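Putative fimbrial subunit (Corynebacterium diphtheriae, PDB 4HSQ) is the major pilin SpaD, here its D2 and D3 domains, whose covalently linked copies probably form the shaft of a cell-surface pilus. Local coordinates at residues T6-D12 and K138-T144; N16-A20 and V107-V112; Y145-L149 and E262-V266; S175-L179 and N240-I244. All coordinates share one frame; numbering follows the deposited sequence.

Interaction 1: T6-D12 and K138-T144; sequences TEKTVKD and KTNEVVT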
loop_
_atom_site.group_PDB
_atom_site.type_symbol
_atom_site.label_atom_id
_atom_site.label_comp_id
_atom_site.label_asym_id
_atom_site.label_seq_id
_atom_site.Cartn_x
_atom_site.Cartn_y
_atom_site.Cartn_z
ATOM N N THR A 6 2.149 -21.323 9.062
ATOM C CA THR A 6 1.081 -20.345 8.786
ATOM C C THR A 6 1.764 -19.034 8.423
ATOM O O THR A 6 2.444 -18.449 9.258
ATOM C CB THR A 6 0.163 -20.246 10.003
ATOM O OG1 THR A 6 -0.043 -21.561 10.515
ATOM C CG2 THR A 6 -1.148 -19.634 9.682
ATOM N N GLU A 7 1.627 -18.600 7.165
ATOM C CA GLU A 7 2.381 -17.456 6.686
ATOM C C GLU A 7 1.519 -16.465 5.949
ATOM O O GLU A 7 0.613 -16.855 5.206
ATOM C CB GLU A 7 3.478 -17.959 5.730
ATOM C CG GLU A 7 4.474 -16.889 5.282
ATOM C CD GLU A 7 5.687 -17.334 4.481
ATOM O OE1 GLU A 7 5.762 -18.525 4.100
ATOM O OE2 GLU A 7 6.565 -16.478 4.227
ATOM N N LYS A 8 1.842 -15.192 6.134
ATOM C CA LYS A 8 1.233 -14.082 5.402
ATOM C C LYS A 8 2.332 -13.378 4.598
ATOM O O LYS A 8 3.429 -13.143 5.118
ATOM C CB LYS A 8 0.522 -13.101 6.347
ATOM C CG LYS A 8 -0.222 -11.972 5.600
ATOM C CD LYS A 8 -1.157 -11.173 6.525
ATOM C CE LYS A 8 -1.724 -10.036 5.725
ATOM N NZ LYS A 8 -2.888 -9.358 6.362
ATOM N N THR A 9 2.003 -12.982 3.359
ATOM C CA THR A 9 2.896 -12.219 2.506
ATOM C C THR A 9 2.101 -11.047 1.943
ATOM O O THR A 9 0.873 -11.077 1.918
ATOM C CB THR A 9 3.525 -13.081 1.386
ATOM O OG1 THR A 9 2.479 -13.706 0.657
ATOM C CG2 THR A 9 4.513 -14.148 1.920
ATOM N N VAL A 10 2.808 -10.028 1.486
ATOM C CA VAL A 10 2.190 -8.850 0.888
ATOM C C VAL A 10 2.938 -8.527 -0.384
ATOM O O VAL A 10 4.166 -8.589 -0.426
ATOM C CB VAL A 10 2.129 -7.624 1.840
ATOM C CG1 VAL A 10 3.529 -7.179 2.314
ATOM C CG2 VAL A 10 1.389 -6.441 1.184
ATOM N N LYS A 11 2.180 -8.255 -1.438
ATOM C CA LYS A 11 2.743 -7.813 -2.694
ATOM C C LYS A 11 2.225 -6.404 -2.911
ATOM O O LYS A 11 1.065 -6.233 -3.257
ATOM C CB LYS A 11 2.357 -8.741 -3.859
ATOM C CG LYS A 11 3.167 -8.403 -5.095
ATOM C CD LYS A 11 4.579 -9.033 -4.967
ATOM C CE LYS A 11 5.518 -8.633 -6.082
ATOM N NZ LYS A 11 5.706 -7.143 -6.163
ATOM N N ASP A 12 3.065 -5.406 -2.636
ATOM C CA ASP A 12 2.666 -4.000 -2.686
ATOM C C ASP A 12 3.669 -3.095 -3.418
ATOM O O ASP A 12 3.421 -1.887 -3.479
ATOM C CB ASP A 12 2.500 -3.473 -1.237
ATOM C CG ASP A 12 3.748 -3.580 -0.347
ATOM O OD1 ASP A 12 4.872 -3.440 -0.866
ATOM O OD2 ASP A 12 3.594 -3.780 0.862
ATOM N N LYS A 138 -1.987 -18.528 13.830
ATOM C CA LYS A 138 -1.797 -17.138 13.422
ATOM C C LYS A 138 -0.599 -17.047 12.500
ATOM O O LYS A 138 0.371 -17.812 12.641
ATOM C CB LYS A 138 -1.598 -16.230 14.647
ATOM C CG LYS A 138 -2.733 -16.296 15.666
ATOM C CD LYS A 138 -2.467 -15.409 16.873
ATOM C CE LYS A 138 -3.355 -14.189 16.904
ATOM N NZ LYS A 138 -4.712 -14.510 17.417
ATOM N N THR A 139 -0.647 -16.100 11.557
ATOM C CA THR A 139 0.487 -15.891 10.677
ATOM C C THR A 139 1.443 -14.930 11.349
ATOM O O THR A 139 1.119 -14.321 12.386
ATOM C CB THR A 139 0.014 -15.240 9.343
ATOM O OG1 THR A 139 -0.463 -13.924 9.655
ATOM C CG2 THR A 139 -1.029 -16.061 8.573
ATOM N N ASN A 140 2.577 -14.694 10.671
ATOM C CA ASN A 140 3.505 -13.607 10.949
ATOM C C ASN A 140 2.799 -12.329 10.574
ATOM O O ASN A 140 1.784 -12.377 9.860
ATOM C CB ASN A 140 4.766 -13.762 10.088
ATOM C CG ASN A 140 4.436 -13.905 8.623
ATOM O OD1 ASN A 140 3.823 -14.887 8.216
ATOM N ND2 ASN A 140 4.821 -12.934 7.802
ATOM N N GLU A 141 3.340 -11.201 11.001
ATOM C CA GLU A 141 2.807 -9.904 10.647
ATOM C C GLU A 141 3.649 -9.313 9.533
ATOM O O GLU A 141 4.877 -9.427 9.574
ATOM C CB GLU A 141 2.796 -8.973 11.859
ATOM C CG GLU A 141 1.990 -7.711 11.615
ATOM C CD GLU A 141 1.596 -7.047 12.913
ATOM O OE1 GLU A 141 2.519 -6.567 13.600
ATOM O OE2 GLU A 141 0.393 -7.039 13.265
ATOM N N VAL A 142 2.997 -8.661 8.559
ATOM C CA VAL A 142 3.668 -8.010 7.433
ATOM C C VAL A 142 3.361 -6.546 7.528
ATOM O O VAL A 142 2.386 -6.161 8.165
ATOM C CB VAL A 142 3.308 -8.582 6.029
ATOM C CG1 VAL A 142 3.847 -9.991 5.867
ATOM C CG2 VAL A 142 1.798 -8.519 5.739
ATOM N N VAL A 143 4.202 -5.723 6.938
ATOM C CA VAL A 143 4.009 -4.287 7.043
ATOM C C VAL A 143 4.162 -3.665 5.667
ATOM O O VAL A 143 5.023 -4.073 4.888
ATOM C CB VAL A 143 5.002 -3.664 8.081
ATOM C CG1 VAL A 143 4.643 -2.222 8.388
ATOM C CG2 VAL A 143 5.049 -4.473 9.383
ATOM N N THR A 144 3.359 -2.631 5.418
ATOM C CA THR A 144 3.370 -1.815 4.191
ATOM C C THR A 144 3.488 -0.375 4.626
ATOM O O THR A 144 2.702 0.065 5.467
ATOM C CB THR A 144 2.073 -2.056 3.397
ATOM O OG1 THR A 144 1.984 -3.453 3.093
ATOM C CG2 THR A 144 2.018 -1.231 2.118
HETATM O O HOH W 1 5.808 -3.824 2.262
#
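The side-chain amide of Asn-140 clamps the backbone of Lys-8 with two hydrogen bonds. Lys-8 N gives a nearly straight bond to Asn-140 OD1 (2.9 Å, 170° at the hydrogen), while Asn-140 ND2 donates to Lys-8 O at 3.0 Å, in the carbonyl plane and on a lone pair. With both amide atoms engaged, the flat group can hardly rotate. Further along, Val-142 sends CG1 against Lys-8 O (3.3 Å) and lays CG2 across the lysine's methylenes, 3.8 Å from CE of Lys-8. At the far end Thr-144 OG1 donates to the anti side of Asp-12 OD2 (2.8 Å), and a water bridges the same oxygen to Val-143 O; Asp-12 OD1 turns to Asp-212 N and His-206 NE2. Behind Asn-140, Thr-139 OG1 donates to Asn-140 O at 2.7 Å and accepts from Ala-122 N. The Lys-8 chain, extended with CG anti to the backbone N (chi1 -176°), runs past Val-142 into the interior, where NZ is covalently joined to CG of Asn-120 and hydrogen-bonded to Asp-45 OD2. Such an intramolecular Lys-Asn isopeptide bond, tying strand 7-11 to strand 117-127 in the opposite sheet, is characteristic of CnaA-type pilin domains.

Interaction 2: N16-A20 and V107-V112; sequences NIQDA and VKRKEV
Water 2 is gripped by three backbone groups: it donates to Asp-19 O (2.6 Å) and to Asn-16 O, and accepts from Arg-109 N at 2.8 Å. It thereby bridges strand 107-109 and the type II beta turn of Asn-16 to Asp-19. That turn is closed by Asp-19 N on Asn-16 O and reinforced in the other direction, Asn-16 N donating to Asp-19 OD2 on its anti side. One direct backbone bond crosses the contact, from Gln-18 N to Arg-109 O, bent to 145° at the hydrogen. The turn leads into strand 20-28, which pairs antiparallel with strand 100-109 in the five-stranded sheet of domain D2; the contact lies at the end of that sheet nearest D3, where Asn-16 OD1 and the Ile-17 backbone bond to His-206 and Gly-204.

Ile-17 fits into the bend of 109-112. CG2 of Ile-17 rests against Arg-109 O (3.3 Å) and Lys-110 O, and its CD1 lies beside the aliphatic part of the arginine, 3.5 Å from CD of Arg-109. The arginine is stretched out from CB to NE, which brings its guanidinium edge to the carbonyls that follow: NE donates to Glu-111 O and NH2 to Val-112 O, both oxygens in the guanidinium plane. A further bond from NH2 to Thr-116 O adds to the hold on this buried group. Gln-18 folds back at chi2 (-67°), which lets OE1 of Gln-18 lie 3.6 Å from CD of Lys-108, while NE2 reaches Lys-110 O through water 3.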
loop_
_atom_site.group_PDB
_atom_site.type_symbol
_atom_site.label_atom_id
_atom_site.label_comp_id
_atom_site.label_asym_id
_atom_site.label_seq_id
_atom_site.Cartn_x
_atom_site.Cartn_y
_atom_site.Cartn_z
ATOM N N ASN A 16 0.760 2.854 -4.834
ATOM C CA ASN A 16 0.568 4.020 -3.990
ATOM C C ASN A 16 -0.843 4.010 -3.348
ATOM O O ASN A 16 -1.541 2.997 -3.385
ATOM C CB ASN A 16 0.847 5.275 -4.831
ATOM C CG ASN A 16 2.299 5.272 -5.306
ATOM O OD1 ASN A 16 3.244 5.047 -4.541
ATOM N ND2 ASN A 16 2.526 5.498 -6.568
ATOM N N ILE A 17 -1.240 5.106 -2.698
ATOM C CA ILE A 17 -2.574 5.143 -2.104
ATOM C C ILE A 17 -3.627 4.964 -3.228
ATOM O O ILE A 17 -3.473 5.546 -4.299
ATOM C CB ILE A 17 -2.776 6.466 -1.319
ATOM C CG1 ILE A 17 -1.922 6.522 -0.030
ATOM C CG2 ILE A 17 -4.254 6.825 -1.085
ATOM C CD1 ILE A 17 -1.943 5.399 0.861
ATOM N N GLN A 18 -4.634 4.112 -2.970
ATOM C CA GLN A 18 -5.768 3.786 -3.852
ATOM C C GLN A 18 -5.351 2.874 -5.043
ATOM O O GLN A 18 -6.164 2.585 -5.916
ATOM C CB GLN A 18 -6.530 5.051 -4.301
ATOM C CG GLN A 18 -7.349 5.672 -3.135
ATOM C CD GLN A 18 -8.517 4.796 -2.673
ATOM O OE1 GLN A 18 -8.765 3.720 -3.206
ATOM N NE2 GLN A 18 -9.299 5.262 -1.711
ATOM N N ASP A 19 -4.099 2.397 -5.047
ATOM C CA ASP A 19 -3.634 1.395 -5.995
ATOM C C ASP A 19 -3.893 0.037 -5.374
ATOM O O ASP A 19 -3.553 -0.182 -4.205
ATOM C CB ASP A 19 -2.154 1.559 -6.345
ATOM C CG ASP A 19 -1.841 2.777 -7.189
ATOM O OD1 ASP A 19 -2.723 3.200 -7.987
ATOM O OD2 ASP A 19 -0.697 3.279 -7.105
ATOM N N ALA A 20 -4.485 -0.875 -6.138
ATOM C CA ALA A 20 -4.770 -2.214 -5.607
ATOM C C ALA A 20 -3.494 -2.978 -5.304
ATOM O O ALA A 20 -2.543 -2.941 -6.095
ATOM C CB ALA A 20 -5.605 -3.001 -6.603
ATOM N N VAL A 107 -6.698 -5.442 -1.799
ATOM C CA VAL A 107 -7.074 -4.268 -1.001
ATOM C C VAL A 107 -6.577 -3.001 -1.672
ATOM O O VAL A 107 -5.698 -3.058 -2.559
ATOM C CB VAL A 107 -6.493 -4.362 0.463
ATOM C CG1 VAL A 107 -7.107 -5.523 1.253
ATOM C CG2 VAL A 107 -4.959 -4.435 0.474
ATOM N N LYS A 108 -7.054 -1.855 -1.183
ATOM C CA LYS A 108 -6.551 -0.526 -1.532
ATOM C C LYS A 108 -6.371 0.223 -0.246
ATOM O O LYS A 108 -7.282 0.218 0.583
ATOM C CB LYS A 108 -7.476 0.282 -2.465
ATOM C CG LYS A 108 -7.561 -0.305 -3.886
ATOM C CD LYS A 108 -8.547 0.482 -4.770
ATOM C CE LYS A 108 -8.660 -0.196 -6.130
ATOM N NZ LYS A 108 -9.635 0.495 -7.029
ATOM N N ARG A 109 -5.239 0.906 -0.094
ATOM C CA ARG A 109 -5.028 1.744 1.087
ATOM C C ARG A 109 -5.623 3.112 0.773
ATOM O O ARG A 109 -5.204 3.742 -0.195
ATOM C CB ARG A 109 -3.545 1.825 1.446
ATOM C CG ARG A 109 -3.309 2.608 2.727
ATOM C CD ARG A 109 -1.831 2.620 3.003
ATOM N NE ARG A 109 -1.484 3.422 4.167
ATOM C CZ ARG A 109 -0.352 3.258 4.838
ATOM N NH1 ARG A 109 0.510 2.326 4.468
ATOM N NH2 ARG A 109 -0.089 4.008 5.903
ATOM N N LYS A 110 -6.611 3.566 1.571
ATOM C CA LYS A 110 -7.345 4.807 1.283
ATOM C C LYS A 110 -6.557 6.055 1.573
ATOM O O LYS A 110 -6.859 7.120 1.026
ATOM C CB LYS A 110 -8.631 4.910 2.154
ATOM C CG LYS A 110 -9.609 3.789 2.051
ATOM C CD LYS A 110 -10.791 4.072 2.983
ATOM C CE LYS A 110 -10.691 3.307 4.273
ATOM N NZ LYS A 110 -11.855 3.569 5.156
ATOM N N GLU A 111 -5.637 5.963 2.533
ATOM C CA GLU A 111 -4.856 7.110 2.976
ATOM C C GLU A 111 -3.665 6.678 3.771
ATOM O O GLU A 111 -3.620 5.545 4.247
ATOM C CB GLU A 111 -5.741 8.003 3.897
ATOM C CG GLU A 111 -6.214 7.303 5.159
ATOM C CD GLU A 111 -6.973 8.172 6.141
ATOM O OE1 GLU A 111 -6.743 9.406 6.170
ATOM O OE2 GLU A 111 -7.761 7.598 6.928
ATOM N N VAL A 112 -2.717 7.594 3.959
ATOM C CA VAL A 112 -1.570 7.322 4.812
ATOM C C VAL A 112 -2.063 7.198 6.264
ATOM O O VAL A 112 -1.714 6.254 6.958
ATOM C CB VAL A 112 -0.511 8.440 4.630
ATOM C CG1 VAL A 112 0.560 8.399 5.730
ATOM C CG2 VAL A 112 0.118 8.357 3.244
HETATM O O HOH W 2 -3.139 1.105 -1.926
HETATM O O HOH W 3 -8.617 7.726 -0.704
#

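Interaction 3: Y145-L149 and E262-V266; sequences YHGKL and EVTLV. With CA (calcium ion), chain B.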
loop_
_atom_site.group_PDB
_atom_site.type_symbol
_atom_site.label_atom_id
_atom_site.label_comp_id
_atom_site.label_asym_id
_atom_site.label_seq_id
_atom_site.Cartn_x
_atom_site.Cartn_y
_atom_site.Cartn_z
ATOM N N TYR A 145 4.391 0.387 4.003
ATOM C CA TYR A 145 4.600 1.783 4.383
ATOM C C TYR A 145 4.277 2.755 3.270
ATOM O O TYR A 145 4.741 2.591 2.138
ATOM C CB TYR A 145 6.061 2.029 4.777
ATOM C CG TYR A 145 6.561 1.261 5.973
ATOM C CD1 TYR A 145 6.570 1.837 7.245
ATOM C CD2 TYR A 145 7.037 -0.039 5.840
ATOM C CE1 TYR A 145 7.107 1.152 8.346
ATOM C CE2 TYR A 145 7.590 -0.724 6.931
ATOM C CZ TYR A 145 7.601 -0.130 8.182
ATOM O OH TYR A 145 8.113 -0.823 9.250
ATOM N N HIS A 146 3.540 3.802 3.618
ATOM C CA HIS A 146 3.203 4.899 2.706
ATOM C C HIS A 146 3.406 6.182 3.426
ATOM O O HIS A 146 3.163 6.229 4.624
ATOM C CB HIS A 146 1.752 4.815 2.186
ATOM C CG HIS A 146 1.507 3.706 1.196
ATOM N ND1 HIS A 146 1.285 2.409 1.614
ATOM C CD2 HIS A 146 1.430 3.750 -0.161
ATOM C CE1 HIS A 146 1.093 1.703 0.510
ATOM N NE2 HIS A 146 1.174 2.470 -0.582
ATOM N N GLY A 147 3.732 7.243 2.700
ATOM C CA GLY A 147 3.895 8.548 3.330
ATOM C C GLY A 147 3.281 9.632 2.488
ATOM O O GLY A 147 2.942 9.414 1.319
ATOM N N LYS A 148 3.095 10.786 3.088
ATOM C CA LYS A 148 2.574 11.941 2.344
ATOM C C LYS A 148 3.717 12.756 1.762
ATOM O O LYS A 148 4.774 12.865 2.371
ATOM C CB LYS A 148 1.739 12.824 3.258
ATOM C CG LYS A 148 0.498 12.108 3.738
ATOM C CD LYS A 148 -0.500 13.120 4.311
ATOM C CE LYS A 148 -0.934 12.770 5.703
ATOM N NZ LYS A 148 -1.719 13.880 6.304
ATOM N N LEU A 149 3.493 13.339 0.587
ATOM C CA LEU A 149 4.464 14.188 -0.047
ATOM C C LEU A 149 3.865 15.589 -0.159
ATOM O O LEU A 149 2.932 15.795 -0.926
ATOM C CB LEU A 149 4.920 13.648 -1.420
ATOM C CG LEU A 149 5.875 14.588 -2.196
ATOM C CD1 LEU A 149 7.184 14.838 -1.407
ATOM C CD2 LEU A 149 6.163 14.049 -3.576
ATOM N N GLU A 262 5.876 13.374 11.121
ATOM C CA GLU A 262 6.563 12.108 10.922
ATOM C C GLU A 262 5.960 11.234 9.788
ATOM O O GLU A 262 6.532 10.192 9.501
ATOM C CB GLU A 262 6.638 11.325 12.262
ATOM C CG GLU A 262 5.307 10.811 12.789
ATOM C CD GLU A 262 4.540 11.748 13.709
ATOM O OE1 GLU A 262 4.630 12.990 13.539
ATOM O OE2 GLU A 262 3.819 11.228 14.592
ATOM N N VAL A 263 4.823 11.646 9.144
ATOM C CA VAL A 263 4.220 10.836 8.060
ATOM C C VAL A 263 4.304 11.593 6.709
ATOM O O VAL A 263 3.791 11.109 5.688
ATOM C CB VAL A 263 2.747 10.380 8.360
ATOM C CG1 VAL A 263 2.664 9.557 9.638
ATOM C CG2 VAL A 263 1.772 11.575 8.427
ATOM N N THR A 264 4.911 12.785 6.726
ATOM C CA THR A 264 5.009 13.676 5.565
ATOM C C THR A 264 6.442 14.085 5.285
ATOM O O THR A 264 7.173 14.490 6.182
ATOM C CB THR A 264 4.164 14.964 5.795
ATOM O OG1 THR A 264 2.872 14.593 6.295
ATOM C CG2 THR A 264 4.009 15.824 4.519
ATOM N N LEU A 265 6.802 14.039 4.023
ATOM C CA LEU A 265 8.055 14.570 3.547
ATOM C C LEU A 265 7.687 15.883 2.905
ATOM O O LEU A 265 6.750 15.913 2.116
ATOM C CB LEU A 265 8.726 13.625 2.567
ATOM C CG LEU A 265 10.167 13.987 2.191
ATOM C CD1 LEU A 265 11.002 12.729 2.065
ATOM C CD2 LEU A 265 10.216 14.740 0.882
ATOM N N VAL A 266 8.387 16.961 3.255
ATOM C CA VAL A 266 8.134 18.293 2.710
ATOM C C VAL A 266 9.266 18.635 1.748
ATOM O O VAL A 266 10.443 18.581 2.111
ATOM C CB VAL A 266 7.958 19.405 3.805
ATOM C CG1 VAL A 266 7.747 20.782 3.177
ATOM C CG2 VAL A 266 6.831 19.084 4.764
HETATM CA CA CA B . 8.547 14.416 7.950
HETATM O O HOH W 4 10.471 14.525 6.391
#
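Strands 145-149 and 264-266 run parallel, their short axes 35° apart, and are joined by two hydrogen bonds that both belong to Lys-148. Lys-148 N donates to Val-263 O (2.7 Å, 175° at the hydrogen), and Leu-265 N returns to Lys-148 O at 2.9 Å, so that Lys-148 pairs with Thr-264 and Leu-149 with Leu-265. Parallel pairing of the first and last strands is in keeping with the prealbumin-like, CnaB-type fold of domain D3, where strand 264-271 lies beside strand 142-155. CA-H...O contacts accompany the bonds, one from Thr-264 CA to Lys-148 O and one from Leu-149 CA to Leu-265 O.

On one side of the sheet Lys-148 passes obliquely by Thr-264, its CB 3.7 Å from Thr-264 OG1. A bend at chi3 (-126°) carries the chain on beside Val-263, whose CG2 is 4.0 Å from CE of Lys-148; the two side chains point the same way. On the other side Leu-149 and Leu-265 also lie alongside each other, CD1 of Leu-149 meeting CD2 of Leu-265 at 3.8 Å, while Leu-149 additionally touches Leu-205 of strand 199-206.

The strand edge doubles as part of a metal site. Asp-261 OD1 accepts from Val-263 N. The calcium ion is bound by the backbone oxygens of Ile-251, Glu-253 and Asp-261 and by Asp-260 OD1. Thr-264 completes the protein ligands with its carbonyl oxygen, 2.2 Å from the metal, and water 4 lies 2.5 Å from the calcium ion.

Interaction 4: S175-L179 and N240-I244; sequences SAAVL and NVTEI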
loop_
_atom_site.group_PDB
_atom_site.type_symbol
_atom_site.label_atom_id
_atom_site.label_comp_id
_atom_site.label_asym_id
_atom_site.label_seq_id
_atom_site.Cartn_x
_atom_site.Cartn_y
_atom_site.Cartn_z
ATOM N N SER A 175 16.923 9.043 -11.202
ATOM C CA SER A 175 17.507 10.350 -10.860
ATOM C C SER A 175 16.672 11.454 -11.507
ATOM O O SER A 175 15.872 11.169 -12.406
ATOM C CB SER A 175 18.963 10.444 -11.321
ATOM O OG SER A 175 19.077 10.860 -12.674
ATOM N N ALA A 176 16.892 12.702 -11.106
ATOM C CA ALA A 176 16.198 13.846 -11.695
ATOM C C ALA A 176 16.538 14.009 -13.192
ATOM O O ALA A 176 15.797 14.688 -13.894
ATOM C CB ALA A 176 16.557 15.121 -10.941
ATOM N N ALA A 177 17.650 13.393 -13.676
ATOM C CA ALA A 177 18.060 13.500 -15.089
ATOM C C ALA A 177 17.491 12.366 -15.960
ATOM O O ALA A 177 17.636 12.428 -17.183
ATOM C CB ALA A 177 19.584 13.481 -15.183
ATOM N N VAL A 178 16.948 11.282 -15.324
ATOM C CA VAL A 178 16.444 10.098 -16.037
ATOM C C VAL A 178 15.086 9.688 -15.430
ATOM O O VAL A 178 15.013 8.923 -14.459
ATOM C CB VAL A 178 17.449 8.903 -16.083
ATOM C CG1 VAL A 178 16.984 7.853 -17.093
ATOM C CG2 VAL A 178 18.871 9.367 -16.442
ATOM N N LEU A 179 14.021 10.213 -16.014
ATOM C CA LEU A 179 12.657 9.903 -15.582
ATOM C C LEU A 179 12.261 8.503 -15.985
ATOM O O LEU A 179 12.652 8.024 -17.060
ATOM C CB LEU A 179 11.646 10.912 -16.175
ATOM C CG LEU A 179 11.763 12.357 -15.698
ATOM C CD1 LEU A 179 10.684 13.228 -16.336
ATOM C CD2 LEU A 179 11.668 12.455 -14.165
ATOM N N ASN A 240 13.613 21.594 -14.090
ATOM C CA ASN A 240 12.237 21.615 -13.595
ATOM C C ASN A 240 11.879 20.237 -12.991
ATOM O O ASN A 240 10.721 19.995 -12.670
ATOM C CB ASN A 240 11.251 22.038 -14.697
ATOM C CG ASN A 240 11.075 21.035 -15.805
ATOM O OD1 ASN A 240 12.014 20.350 -16.210
ATOM N ND2 ASN A 240 9.848 20.928 -16.318
ATOM N N VAL A 241 12.888 19.381 -12.759
ATOM C CA VAL A 241 12.692 18.055 -12.157
ATOM C C VAL A 241 13.434 18.011 -10.817
ATOM O O VAL A 241 14.622 18.323 -10.743
ATOM C CB VAL A 241 13.080 16.852 -13.068
ATOM C CG1 VAL A 241 12.962 15.528 -12.296
ATOM C CG2 VAL A 241 12.219 16.799 -14.340
ATOM N N THR A 242 12.714 17.672 -9.766
ATOM C CA THR A 242 13.231 17.558 -8.400
ATOM C C THR A 242 13.118 16.104 -7.969
ATOM O O THR A 242 12.020 15.562 -7.982
ATOM C CB THR A 242 12.406 18.457 -7.447
ATOM O OG1 THR A 242 12.505 19.817 -7.847
ATOM C CG2 THR A 242 12.814 18.305 -5.970
ATOM N N GLU A 243 14.225 15.482 -7.555
ATOM C CA GLU A 243 14.133 14.091 -7.116
ATOM C C GLU A 243 13.862 14.066 -5.626
ATOM O O GLU A 243 14.301 14.947 -4.895
ATOM C CB GLU A 243 15.397 13.273 -7.496
ATOM C CG GLU A 243 16.667 13.704 -6.795
ATOM C CD GLU A 243 17.873 12.854 -7.143
ATOM O OE1 GLU A 243 17.886 12.273 -8.248
ATOM O OE2 GLU A 243 18.839 12.829 -6.346
ATOM N N ILE A 244 13.127 13.067 -5.186
ATOM C CA ILE A 244 12.749 12.901 -3.785
ATOM C C ILE A 244 13.245 11.548 -3.278
ATOM O O ILE A 244 12.883 10.523 -3.862
ATOM C CB ILE A 244 11.193 12.999 -3.674
ATOM C CG1 ILE A 244 10.635 14.342 -4.210
ATOM C CG2 ILE A 244 10.693 12.706 -2.261
ATOM C CD1 ILE A 244 11.039 15.552 -3.443
#
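Glu-243 stands up from strand 241-244 to meet the turn at Ala-176. CB of Glu-243 lies 3.9 Å from Ala-176 N and faces the alanine methyl. A chi1 of 66° tucks CG over the glutamate's own backbone, and the chain then runs straight, carrying the carboxylate past the alanine to the start of the turn. There Glu-243 OE1 accepts from Ala-176 N at 3.1 Å; the bond is bent, 138° at the hydrogen, and approaches on the anti side, somewhat out of the carboxylate plane. Glu-243 OE1 also sits 3.3 Å from CA of Ser-175. The other oxygen, OE2, forms a salt bridge with Lys-222 NZ, so the carboxylate spans from the turn to the neighbouring strand 222-229.

Strand 241-244 is an outermost strand of the four-stranded antiparallel sheet in the prealbumin-like domain D3, and the 175-179 segment folds over it in a type I beta turn from Ser-175 to Val-178. Ser-175 OG accepts from Ala-177 N, forming an ST turn at the start of the loop. Nearby, the disulfide between Cys-173 and Cys-224 links strands 167-173 and 222-229, and the side chains of Leu-179, Val-241 and Glu-243 all touch Cys-224.

Two residues before the glutamate on the same side of the strand, Val-241 supplies the apolar half of the contact. CG1 of Val-241, anti to the backbone N, packs 3.4 Å from Ala-176 O and close to the alanine CB. Leu-179 comes from beyond the turn and meets the same methyl tip to tip, CD2 of Leu-179 at 3.8 Å from CG1 of Val-241.

Overall arrangement
From the N terminus, strand 7-11 and the turn at 16-20 both find partners much later in the chain. Interaction 1 closes a long loop containing nearly all of D2, and interaction 2 is nested within it; they touch where Arg-109 approaches Thr-144. Strand 142-155 then carries the chain directly into D3, so interaction 3 follows interaction 1 in series while sharing that strand. Val-112 packs on His-146 and Gly-147, bringing interaction 2 against interaction 3 at the domain junction. Interaction 3 closes D3 between its first and last strands, and interaction 4 is nested inside that loop, with Ile-244 packing on Leu-149 and Leu-265 between the sheets.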